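Local coordinates for protein glutamate receptor 1 (Adineta vaga, PDB 4IO2) that probably works as a ligand-gated ion channel, of which this chain is the two-lobed ligand-binding domain with glutamate bound in its cleft, at residues A140-Y145 against R154-L159; T65-L70 against K160-M165; R49-F54 against D222-S227. One frame throughout, in Å; residues are numbered along the deposited sequence.

Contact 1. Residues A140-Y145 against R154-L159; sequences AGEDYY and RNFYPL. With GLU (glutamic acid), chain E.
E142 and Y145, three residues apart on helix 140-148, reach the loop R154-F156 that leads into strand 157-159. Before them, A140 serves the bound glutamate instead: its backbone N donates to the ligand atom OXT at 2.9 Å. E142 has CG anti to its backbone N (chi1 -179°) and an extended chain beyond, which carries the carboxylate out to R154 and F156. Its OE1 is bonded to the backbone N of G138, while OE2 lies 3.8 Å from R154 NH1, a long salt bridge. A water bridges the pair, donating to E142 OE2 and accepting from R154 NH1 at 2.8 Å. The same OE2 sits near the plane of the F156 ring at its edge, 3.6 Å from CZ, where the positive rim of the ring would favour a carboxylate oxygen. These residues belong to a beta-alpha-beta unit in which helix 140-148 connects the parallel strands 134-136 and 157-159, and I135 of the first strand touches E142, Y145 and F156. At Y145 the contact turns aromatic. The edge of F156 meets the Y145 face in a T-shaped pair, with centroids 5.2 Å apart and planes at 82°. F156 CB adds a CH-pi contact, 3.8 Å from the Y145 ring centroid and 20° off its normal, while F156 CD2 approaches Y145 CD1 to 3.5 Å.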
loop_
_atom_site.group_PDB
_atom_site.type_symbol
_atom_site.label_atom_id
_atom_site.label_comp_id
_atom_site.label_asym_id
_atom_site.label_seq_id
_atom_site.Cartn_x
_atom_site.Cartn_y
_atom_site.Cartn_z
ATOM N N ALA A 140 5.239 15.529 -3.484
ATOM C CA ALA A 140 5.965 14.393 -4.020
ATOM C C ALA A 140 6.082 14.501 -5.542
ATOM O O ALA A 140 7.041 14.011 -6.113
ATOM C CB ALA A 140 5.276 13.077 -3.581
ATOM N N GLY A 141 5.108 15.139 -6.180
ATOM C CA GLY A 141 5.115 15.342 -7.611
ATOM C C GLY A 141 6.336 16.126 -8.087
ATOM O O GLY A 141 6.804 15.945 -9.209
ATOM N N GLU A 142 6.835 17.013 -7.257
ATOM C CA GLU A 142 8.040 17.772 -7.583
ATOM C C GLU A 142 9.209 16.828 -7.766
ATOM O O GLU A 142 9.971 16.960 -8.727
ATOM C CB GLU A 142 8.353 18.835 -6.526
ATOM C CG GLU A 142 9.580 19.663 -6.838
ATOM C CD GLU A 142 9.943 20.690 -5.750
ATOM O OE1 GLU A 142 9.373 20.606 -4.610
ATOM O OE2 GLU A 142 10.764 21.604 -6.068
ATOM N N ASP A 143 9.357 15.848 -6.868
ATOM C CA ASP A 143 10.484 14.947 -7.087
ATOM C C ASP A 143 10.296 14.009 -8.272
ATOM O O ASP A 143 11.281 13.655 -8.931
ATOM C CB ASP A 143 10.932 14.243 -5.825
ATOM C CG ASP A 143 11.534 15.229 -4.822
ATOM O OD1 ASP A 143 12.398 16.088 -5.190
ATOM O OD2 ASP A 143 11.064 15.215 -3.698
ATOM N N TYR A 144 9.052 13.646 -8.580
ATOM C CA TYR A 144 8.795 12.884 -9.792
ATOM C C TYR A 144 9.236 13.686 -11.015
ATOM O O TYR A 144 9.900 13.160 -11.908
ATOM C CB TYR A 144 7.303 12.483 -9.899
ATOM C CG TYR A 144 7.018 11.689 -11.130
ATOM C CD1 TYR A 144 6.762 12.324 -12.343
ATOM C CD2 TYR A 144 7.009 10.299 -11.101
ATOM C CE1 TYR A 144 6.513 11.592 -13.473
ATOM C CE2 TYR A 144 6.776 9.566 -12.229
ATOM C CZ TYR A 144 6.524 10.214 -13.408
ATOM O OH TYR A 144 6.298 9.477 -14.552
ATOM N N TYR A 145 8.819 14.937 -11.077
ATOM C CA TYR A 145 9.174 15.797 -12.196
ATOM C C TYR A 145 10.682 15.845 -12.367
ATOM O O TYR A 145 11.202 15.701 -13.502
ATOM C CB TYR A 145 8.608 17.193 -11.968
ATOM C CG TYR A 145 8.937 18.142 -13.094
ATOM C CD1 TYR A 145 10.135 18.830 -13.105
ATOM C CD2 TYR A 145 8.046 18.353 -14.151
ATOM C CE1 TYR A 145 10.466 19.691 -14.114
ATOM C CE2 TYR A 145 8.379 19.199 -15.182
ATOM C CZ TYR A 145 9.586 19.880 -15.145
ATOM O OH TYR A 145 9.941 20.745 -16.150
ATOM N N ARG A 154 15.353 22.418 -12.260
ATOM C CA ARG A 154 14.179 23.013 -11.644
ATOM C C ARG A 154 13.489 24.029 -12.566
ATOM O O ARG A 154 13.468 25.237 -12.293
ATOM C CB ARG A 154 14.576 23.627 -10.321
ATOM C CG ARG A 154 15.217 22.586 -9.371
ATOM C CD ARG A 154 15.662 23.213 -8.048
ATOM N NE ARG A 154 16.446 22.282 -7.249
ATOM C CZ ARG A 154 15.906 21.405 -6.424
ATOM N NH1 ARG A 154 14.595 21.395 -6.256
ATOM N NH2 ARG A 154 16.679 20.559 -5.731
ATOM N N ASN A 155 12.917 23.502 -13.644
ATOM C CA ASN A 155 12.466 24.304 -14.771
ATOM C C ASN A 155 10.975 24.112 -15.073
ATOM O O ASN A 155 10.472 24.502 -16.121
ATOM C CB ASN A 155 13.303 24.027 -16.016
ATOM C CG ASN A 155 13.226 22.587 -16.461
ATOM O OD1 ASN A 155 12.403 21.811 -15.978
ATOM N ND2 ASN A 155 14.097 22.211 -17.379
ATOM N N PHE A 156 10.237 23.515 -14.142
ATOM C CA PHE A 156 8.773 23.546 -14.207
ATOM C C PHE A 156 8.274 24.945 -13.864
ATOM O O PHE A 156 9.023 25.719 -13.354
ATOM C CB PHE A 156 8.179 22.546 -13.240
ATOM C CG PHE A 156 8.669 22.683 -11.826
ATOM C CD1 PHE A 156 8.055 23.551 -10.961
ATOM C CD2 PHE A 156 9.674 21.892 -11.371
ATOM C CE1 PHE A 156 8.450 23.604 -9.612
ATOM C CE2 PHE A 156 10.099 21.969 -10.041
ATOM C CZ PHE A 156 9.528 22.839 -9.188
ATOM N N TYR A 157 6.987 25.241 -14.124
ATOM C CA TYR A 157 6.337 26.464 -13.603
ATOM C C TYR A 157 5.935 26.245 -12.137
ATOM O O TYR A 157 5.160 25.342 -11.855
ATOM C CB TYR A 157 5.058 26.772 -14.424
ATOM C CG TYR A 157 4.424 28.092 -14.072
ATOM C CD1 TYR A 157 3.449 28.176 -13.103
ATOM C CD2 TYR A 157 4.739 29.245 -14.773
ATOM C CE1 TYR A 157 2.866 29.368 -12.772
ATOM C CE2 TYR A 157 4.155 30.460 -14.442
ATOM C CZ TYR A 157 3.207 30.506 -13.472
ATOM O OH TYR A 157 2.615 31.709 -13.176
ATOM N N PRO A 158 6.455 27.090 -11.220
ATOM C CA PRO A 158 6.250 26.783 -9.774
ATOM C C PRO A 158 4.862 27.208 -9.276
ATOM O O PRO A 158 4.383 28.289 -9.623
ATOM C CB PRO A 158 7.347 27.593 -9.099
ATOM C CG PRO A 158 7.538 28.819 -10.092
ATOM C CD PRO A 158 7.378 28.226 -11.469
ATOM N N LEU A 159 4.215 26.370 -8.476
ATOM C CA LEU A 159 2.885 26.679 -7.915
ATOM C C LEU A 159 2.945 26.598 -6.386
ATOM O O LEU A 159 3.547 25.669 -5.834
ATOM C CB LEU A 159 1.839 25.716 -8.434
ATOM C CG LEU A 159 1.703 25.639 -9.971
ATOM C CD1 LEU A 159 0.991 24.315 -10.370
ATOM C CD2 LEU A 159 1.022 26.897 -10.495
HETATM N N GLU E . 0.190 13.750 -1.370
HETATM C CA GLU E . 1.056 14.830 -1.852
HETATM C C GLU E . 2.302 14.936 -0.977
HETATM O O GLU E . 2.324 14.333 0.127
HETATM C CB GLU E . 0.346 16.186 -1.881
HETATM C CG GLU E . -0.935 16.262 -2.721
HETATM C CD GLU E . -0.739 16.182 -4.234
HETATM O OE1 GLU E . 0.407 16.201 -4.681
HETATM O OE2 GLU E . -1.761 16.178 -4.970
HETATM O OXT GLU E . 3.272 15.611 -1.395
HETATM O O HOH W 1 12.480 22.566 -7.689
#

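Contact 2. Residues T65-L70 against K160-M165; sequences TSYTGL and KSRQEM. With GLU (glutamic acid), chain E.
The phenol oxygen of Y67 meets the guanidinium of R162 across the cleft. R162 has CG anti to its carbonyl carbon (chi1 -69°) and runs extended from CG to NE, which carries the guanidinium out to the phenol. R162 NH2 donates to Y67 OH at 2.8 Å and 168°, nearly straight and close to the guanidinium plane. R162 NH1 adds a weak bond to the same Y67 OH, 3.4 Å long. With ring and guanidinium planes 89° apart, the two groups meet hydroxyl to guanidinium edge and do not stack. Y67 OH is also hydrogen-bonded to D85 OD1, so the buried hydroxyl has partners on both its accepting and, probably, its donating side. A phenylalanine here would probably leave R162 NH2 and D85 OD1 without this shared mate and weaken the bridge over the ligand. The ligand's CB lies 3.5 Å above the Y67 ring plane, over the centre, while R162 NH2 comes within 3.6 Å of the ligand's CG. Each segment also satisfies its own helix start. S66 OG, at an N-cap, accepts from G69 N at 2.8 Å, and S161 OG, at another, accepts from E164 N at 3.0 Å. A lobe 1 tyrosine covering the agonist is a familiar feature of the clamshell ligand-binding domain of ionotropic glutamate receptors, here joined to a lobe 2 arginine across the cleft, as expected of the glutamate-bound form.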
loop_
_atom_site.group_PDB
_atom_site.type_symbol
_atom_site.label_atom_id
_atom_site.label_comp_id
_atom_site.label_asym_id
_atom_site.label_seq_id
_atom_site.Cartn_x
_atom_site.Cartn_y
_atom_site.Cartn_z
ATOM N N THR A 65 1.345 26.278 4.328
ATOM C CA THR A 65 2.191 25.107 4.593
ATOM C C THR A 65 2.177 24.129 3.430
ATOM O O THR A 65 1.115 23.739 2.960
ATOM C CB THR A 65 1.722 24.382 5.868
ATOM O OG1 THR A 65 1.663 25.344 6.932
ATOM C CG2 THR A 65 2.675 23.256 6.228
ATOM N N SER A 66 3.361 23.715 2.996
ATOM C CA SER A 66 3.492 22.712 1.960
ATOM C C SER A 66 3.453 21.333 2.609
ATOM O O SER A 66 3.589 21.209 3.851
ATOM C CB SER A 66 4.791 22.915 1.168
ATOM O OG SER A 66 5.898 22.571 1.971
ATOM N N TYR A 67 3.337 20.281 1.809
ATOM C CA TYR A 67 3.338 18.922 2.348
ATOM C C TYR A 67 4.717 18.615 2.949
ATOM O O TYR A 67 4.788 18.106 4.088
ATOM C CB TYR A 67 2.869 17.927 1.264
ATOM C CG TYR A 67 1.368 17.928 1.193
ATOM C CD1 TYR A 67 0.688 18.918 0.499
ATOM C CD2 TYR A 67 0.633 16.986 1.865
ATOM C CE1 TYR A 67 -0.712 18.960 0.478
ATOM C CE2 TYR A 67 -0.762 17.010 1.889
ATOM C CZ TYR A 67 -1.422 18.006 1.175
ATOM O OH TYR A 67 -2.808 18.073 1.137
ATOM N N THR A 68 5.788 18.908 2.222
ATOM C CA THR A 68 7.082 18.656 2.810
ATOM C C THR A 68 7.318 19.569 4.022
ATOM O O THR A 68 7.937 19.127 5.004
ATOM C CB THR A 68 8.211 18.665 1.764
ATOM O OG1 THR A 68 8.013 17.542 0.909
ATOM C CG2 THR A 68 9.578 18.495 2.462
ATOM N N GLY A 69 6.748 20.778 4.007
ATOM C CA GLY A 69 6.800 21.670 5.180
ATOM C C GLY A 69 6.128 21.091 6.430
ATOM O O GLY A 69 6.636 21.223 7.561
ATOM N N LEU A 70 4.994 20.429 6.243
ATOM C CA LEU A 70 4.296 19.762 7.340
ATOM C C LEU A 70 5.175 18.653 7.928
ATOM O O LEU A 70 5.279 18.517 9.172
ATOM C CB LEU A 70 2.956 19.195 6.845
ATOM C CG LEU A 70 2.139 18.433 7.894
ATOM C CD1 LEU A 70 1.732 19.307 9.043
ATOM C CD2 LEU A 70 0.951 17.837 7.208
ATOM N N LYS A 160 2.300 27.559 -5.733
ATOM C CA LYS A 160 2.317 27.643 -4.278
ATOM C C LYS A 160 1.140 26.941 -3.591
ATOM O O LYS A 160 1.123 26.781 -2.374
ATOM C CB LYS A 160 2.315 29.104 -3.843
ATOM C CG LYS A 160 3.527 29.877 -4.315
ATOM C CD LYS A 160 3.510 31.327 -3.837
ATOM C CE LYS A 160 4.811 32.047 -4.214
ATOM N NZ LYS A 160 4.903 33.412 -3.653
ATOM N N SER A 161 0.155 26.523 -4.367
ATOM C CA SER A 161 -1.096 25.996 -3.790
ATOM C C SER A 161 -1.950 25.336 -4.839
ATOM O O SER A 161 -1.687 25.504 -6.028
ATOM C CB SER A 161 -1.922 27.129 -3.202
ATOM O OG SER A 161 -2.367 27.978 -4.250
ATOM N N ARG A 162 -2.928 24.536 -4.401
ATOM C CA ARG A 162 -3.918 24.022 -5.328
ATOM C C ARG A 162 -4.648 25.145 -6.074
ATOM O O ARG A 162 -4.859 25.069 -7.277
ATOM C CB ARG A 162 -4.901 23.114 -4.606
ATOM C CG ARG A 162 -4.266 21.818 -4.151
ATOM C CD ARG A 162 -5.300 20.881 -3.557
ATOM N NE ARG A 162 -4.695 19.653 -3.045
ATOM C CZ ARG A 162 -4.204 19.461 -1.823
ATOM N NH1 ARG A 162 -4.268 20.385 -0.886
ATOM N NH2 ARG A 162 -3.648 18.297 -1.560
ATOM N N GLN A 163 -5.016 26.180 -5.349
ATOM C CA GLN A 163 -5.709 27.284 -5.991
ATOM C C GLN A 163 -4.888 27.884 -7.132
ATOM O O GLN A 163 -5.443 28.175 -8.189
ATOM C CB GLN A 163 -6.099 28.360 -4.985
ATOM C CG GLN A 163 -7.086 29.371 -5.546
ATOM C CD GLN A 163 -8.443 28.764 -5.827
ATOM O OE1 GLN A 163 -9.067 28.167 -4.950
ATOM N NE2 GLN A 163 -8.899 28.891 -7.064
ATOM N N GLU A 164 -3.581 28.061 -6.952
ATOM C CA GLU A 164 -2.755 28.579 -8.038
ATOM C C GLU A 164 -2.723 27.575 -9.204
ATOM O O GLU A 164 -2.695 27.987 -10.371
ATOM C CB GLU A 164 -1.337 28.951 -7.545
ATOM C CG GLU A 164 -0.762 30.161 -8.251
ATOM C CD GLU A 164 0.719 30.418 -8.022
ATOM O OE1 GLU A 164 1.309 29.821 -7.111
ATOM O OE2 GLU A 164 1.284 31.262 -8.760
ATOM N N MET A 165 -2.704 26.274 -8.896
ATOM C CA MET A 165 -2.739 25.268 -9.948
ATOM C C MET A 165 -4.022 25.461 -10.770
ATOM O O MET A 165 -3.967 25.525 -11.991
ATOM C CB MET A 165 -2.616 23.864 -9.360
ATOM C CG MET A 165 -2.577 22.729 -10.320
ATOM S SD MET A 165 -2.310 21.183 -9.448
ATOM C CE MET A 165 -3.790 21.037 -8.422
HETATM N N GLU E . 0.190 13.750 -1.370
HETATM C CA GLU E . 1.056 14.830 -1.852
HETATM C C GLU E . 2.302 14.936 -0.977
HETATM O O GLU E . 2.324 14.333 0.127
HETATM C CB GLU E . 0.346 16.186 -1.881
HETATM C CG GLU E . -0.935 16.262 -2.721
HETATM C CD GLU E . -0.739 16.182 -4.234
HETATM O OE1 GLU E . 0.407 16.201 -4.681
HETATM O OE2 GLU E . -1.761 16.178 -4.970
HETATM O OXT GLU E . 3.272 15.611 -1.395
#

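Contact 3. Residues R49-F54 against D222-S227; sequences RDKMGF and DVNILS
Van der Waals contact between K51, M52 and N224 makes up most of this meeting of two helices, whose CA atoms come nearest at K51 and N224, 7.5 Å apart. The M52 and N224 side chains run antiparallel alongside one another: M52 CG lies 3.4 Å from N224 CG, and M52 SD is 3.8 Å from N224 CB. M52 starts with CG anti to its carbonyl carbon and bends at chi3 (73°), which brings CE alongside the amide as well, 3.9 Å from N224 ND2. On the K51 side the touching atom of the amide is its oxygen, with N224 OD1 3.5 Å from K51 CB. In the modelled conformer the aliphatic part of the lysine passes along the asparagine before its amino group goes further.

Polar contact is sparser. K51 NZ donates to S227 OG at 2.9 Å, but both residues were deposited in two conformers, so the bond holds for the modelled copies and is doubtful for the others. The amide of N224 is oriented from its own helix: ND2 is bonded to the carbonyl oxygen of D220, one turn earlier, which leaves OD1 facing the lysine.

A last group is backbone. Helix 40-52 ends here: G53 N still bonds to R49 O, yet G53 itself has a positive phi of 77°, and the chain turns off toward strand 55-60.

Around the pair, F54 packs on L10 and I12 of strand 9-14, M52 touches L5, and D222 forms a salt bridge with R93 of the second subunit, placing helix 218-230 at the contact with that subunit, with helix 40-52 packed on it.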
loop_
_atom_site.group_PDB
_atom_site.type_symbol
_atom_site.label_atom_id
_atom_site.label_comp_id
_atom_site.label_asym_id
_atom_site.label_seq_id
_atom_site.Cartn_x
_atom_site.Cartn_y
_atom_site.Cartn_z
ATOM N N ARG A 49 -9.377 7.499 17.923
ATOM C CA ARG A 49 -9.481 7.976 19.293
ATOM C C ARG A 49 -10.382 7.029 20.077
ATOM O O ARG A 49 -10.056 6.670 21.223
ATOM C CB ARG A 49 -10.033 9.398 19.305
ATOM C CG ARG A 49 -10.074 10.042 20.679
ATOM C CD ARG A 49 -11.122 11.149 20.802
ATOM N NE ARG A 49 -12.484 10.664 20.638
ATOM C CZ ARG A 49 -13.189 9.992 21.547
ATOM N NH1 ARG A 49 -12.695 9.694 22.755
ATOM N NH2 ARG A 49 -14.415 9.603 21.241
ATOM N N ASP A 50 -11.501 6.621 19.488
ATOM C CA ASP A 50 -12.443 5.725 20.179
ATOM C C ASP A 50 -11.813 4.382 20.480
ATOM O O ASP A 50 -12.043 3.830 21.548
ATOM C CB ASP A 50 -13.707 5.512 19.348
ATOM C CG ASP A 50 -14.578 6.763 19.267
ATOM O OD1 ASP A 50 -14.274 7.754 19.972
ATOM O OD2 ASP A 50 -15.579 6.751 18.502
ATOM N N LYS A 51 -10.997 3.857 19.576
ATOM C CA LYS A 51 -10.362 2.555 19.788
ATOM C C LYS A 51 -9.138 2.617 20.700
ATOM O O LYS A 51 -8.877 1.692 21.458
ATOM C CB LYS A 51 -9.932 1.938 18.448
ATOM C CG LYS A 51 -11.071 1.467 17.570
ATOM C CD LYS A 51 -10.567 0.813 16.294
ATOM C CE LYS A 51 -10.137 -0.636 16.530
ATOM N NZ LYS A 51 -10.715 -1.546 15.496
ATOM N N MET A 52 -8.404 3.721 20.653
ATOM C CA MET A 52 -7.102 3.806 21.315
ATOM C C MET A 52 -7.115 4.627 22.594
ATOM O O MET A 52 -6.236 4.468 23.448
ATOM C CB MET A 52 -6.086 4.405 20.342
ATOM C CG MET A 52 -5.908 3.530 19.087
ATOM S SD MET A 52 -4.810 4.296 17.891
ATOM C CE MET A 52 -3.326 4.003 18.806
ATOM N N GLY A 53 -8.088 5.514 22.730
ATOM C CA GLY A 53 -8.265 6.264 23.967
ATOM C C GLY A 53 -7.304 7.405 24.210
ATOM O O GLY A 53 -7.210 7.897 25.329
ATOM N N PHE A 54 -6.617 7.880 23.177
ATOM C CA PHE A 54 -5.799 9.092 23.306
ATOM C C PHE A 54 -6.706 10.322 23.374
ATOM O O PHE A 54 -7.901 10.261 23.072
ATOM C CB PHE A 54 -4.755 9.229 22.162
ATOM C CG PHE A 54 -5.330 9.237 20.767
ATOM C CD1 PHE A 54 -5.892 10.380 20.217
ATOM C CD2 PHE A 54 -5.216 8.111 19.989
ATOM C CE1 PHE A 54 -6.382 10.367 18.916
ATOM C CE2 PHE A 54 -5.729 8.083 18.699
ATOM C CZ PHE A 54 -6.306 9.222 18.168
ATOM N N ASP A 222 -0.102 1.332 14.485
ATOM C CA ASP A 222 -0.135 0.435 13.321
ATOM C C ASP A 222 -1.191 -0.663 13.464
ATOM O O ASP A 222 -1.936 -0.953 12.527
ATOM C CB ASP A 222 1.259 -0.195 13.065
ATOM C CG ASP A 222 2.215 0.723 12.316
ATOM O OD1 ASP A 222 1.818 1.833 11.863
ATOM O OD2 ASP A 222 3.404 0.322 12.225
ATOM N N VAL A 223 -1.229 -1.331 14.611
ATOM C CA VAL A 223 -2.214 -2.383 14.823
ATOM C C VAL A 223 -3.640 -1.838 14.646
ATOM O O VAL A 223 -4.498 -2.500 14.058
ATOM C CB VAL A 223 -2.024 -3.021 16.221
ATOM C CG1 VAL A 223 -3.209 -3.893 16.635
ATOM C CG2 VAL A 223 -0.718 -3.828 16.247
ATOM N N ASN A 224 -3.895 -0.644 15.162
ATOM C CA ASN A 224 -5.193 -0.069 15.035
ATOM C C ASN A 224 -5.541 0.364 13.610
ATOM O O ASN A 224 -6.687 0.204 13.184
ATOM C CB ASN A 224 -5.362 1.070 16.039
ATOM C CG ASN A 224 -5.722 0.577 17.391
ATOM O OD1 ASN A 224 -6.893 0.326 17.670
ATOM N ND2 ASN A 224 -4.727 0.389 18.245
ATOM N N ILE A 225 -4.602 0.942 12.869
ATOM C CA ILE A 225 -4.864 1.227 11.466
ATOM C C ILE A 225 -5.206 -0.040 10.698
ATOM O O ILE A 225 -6.167 -0.054 9.922
ATOM C CB ILE A 225 -3.652 1.937 10.797
ATOM C CG1 ILE A 225 -3.469 3.308 11.387
ATOM C CG2 ILE A 225 -3.809 1.976 9.261
ATOM C CD1 ILE A 225 -2.122 3.872 11.032
ATOM N N LEU A 226 -4.453 -1.102 10.920
ATOM C CA LEU A 226 -4.670 -2.363 10.186
ATOM C C LEU A 226 -6.024 -2.964 10.564
ATOM O O LEU A 226 -6.691 -3.534 9.744
ATOM C CB LEU A 226 -3.526 -3.307 10.493
ATOM C CG LEU A 226 -2.216 -2.890 9.814
ATOM C CD1 LEU A 226 -1.011 -3.606 10.449
ATOM C CD2 LEU A 226 -2.292 -3.165 8.323
ATOM N N SER A 227 -6.441 -2.823 11.812
ATOM C CA SER A 227 -7.753 -3.276 12.223
ATOM C C SER A 227 -8.853 -2.473 11.522
ATOM O O SER A 227 -9.844 -3.062 11.071
ATOM C CB SER A 227 -7.906 -3.175 13.743
ATOM O OG SER A 227 -9.194 -3.586 14.106
#

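From the N terminus, the chain first supplies 49-54 and then 65-70, both in lobe 1, before it passes into lobe 2. There contact 1 closes the shortest loop, eight residues between 140-145 and 154-159, inside one beta-alpha-beta unit. Directly afterwards 160-165 closes contact 2 back to 65-70, tying lobe 2 to lobe 1 and enclosing contact 1. The chain then returns to lobe 1, where 222-227 closes contact 3 on 49-54 around both others; the three nest and none cross. Contacts 1 and 2, centres about 12 Å apart, touch through L159 and M165 and share the glutamate, whereas the centre of contact 3 is about 29 Å from that of contact 2.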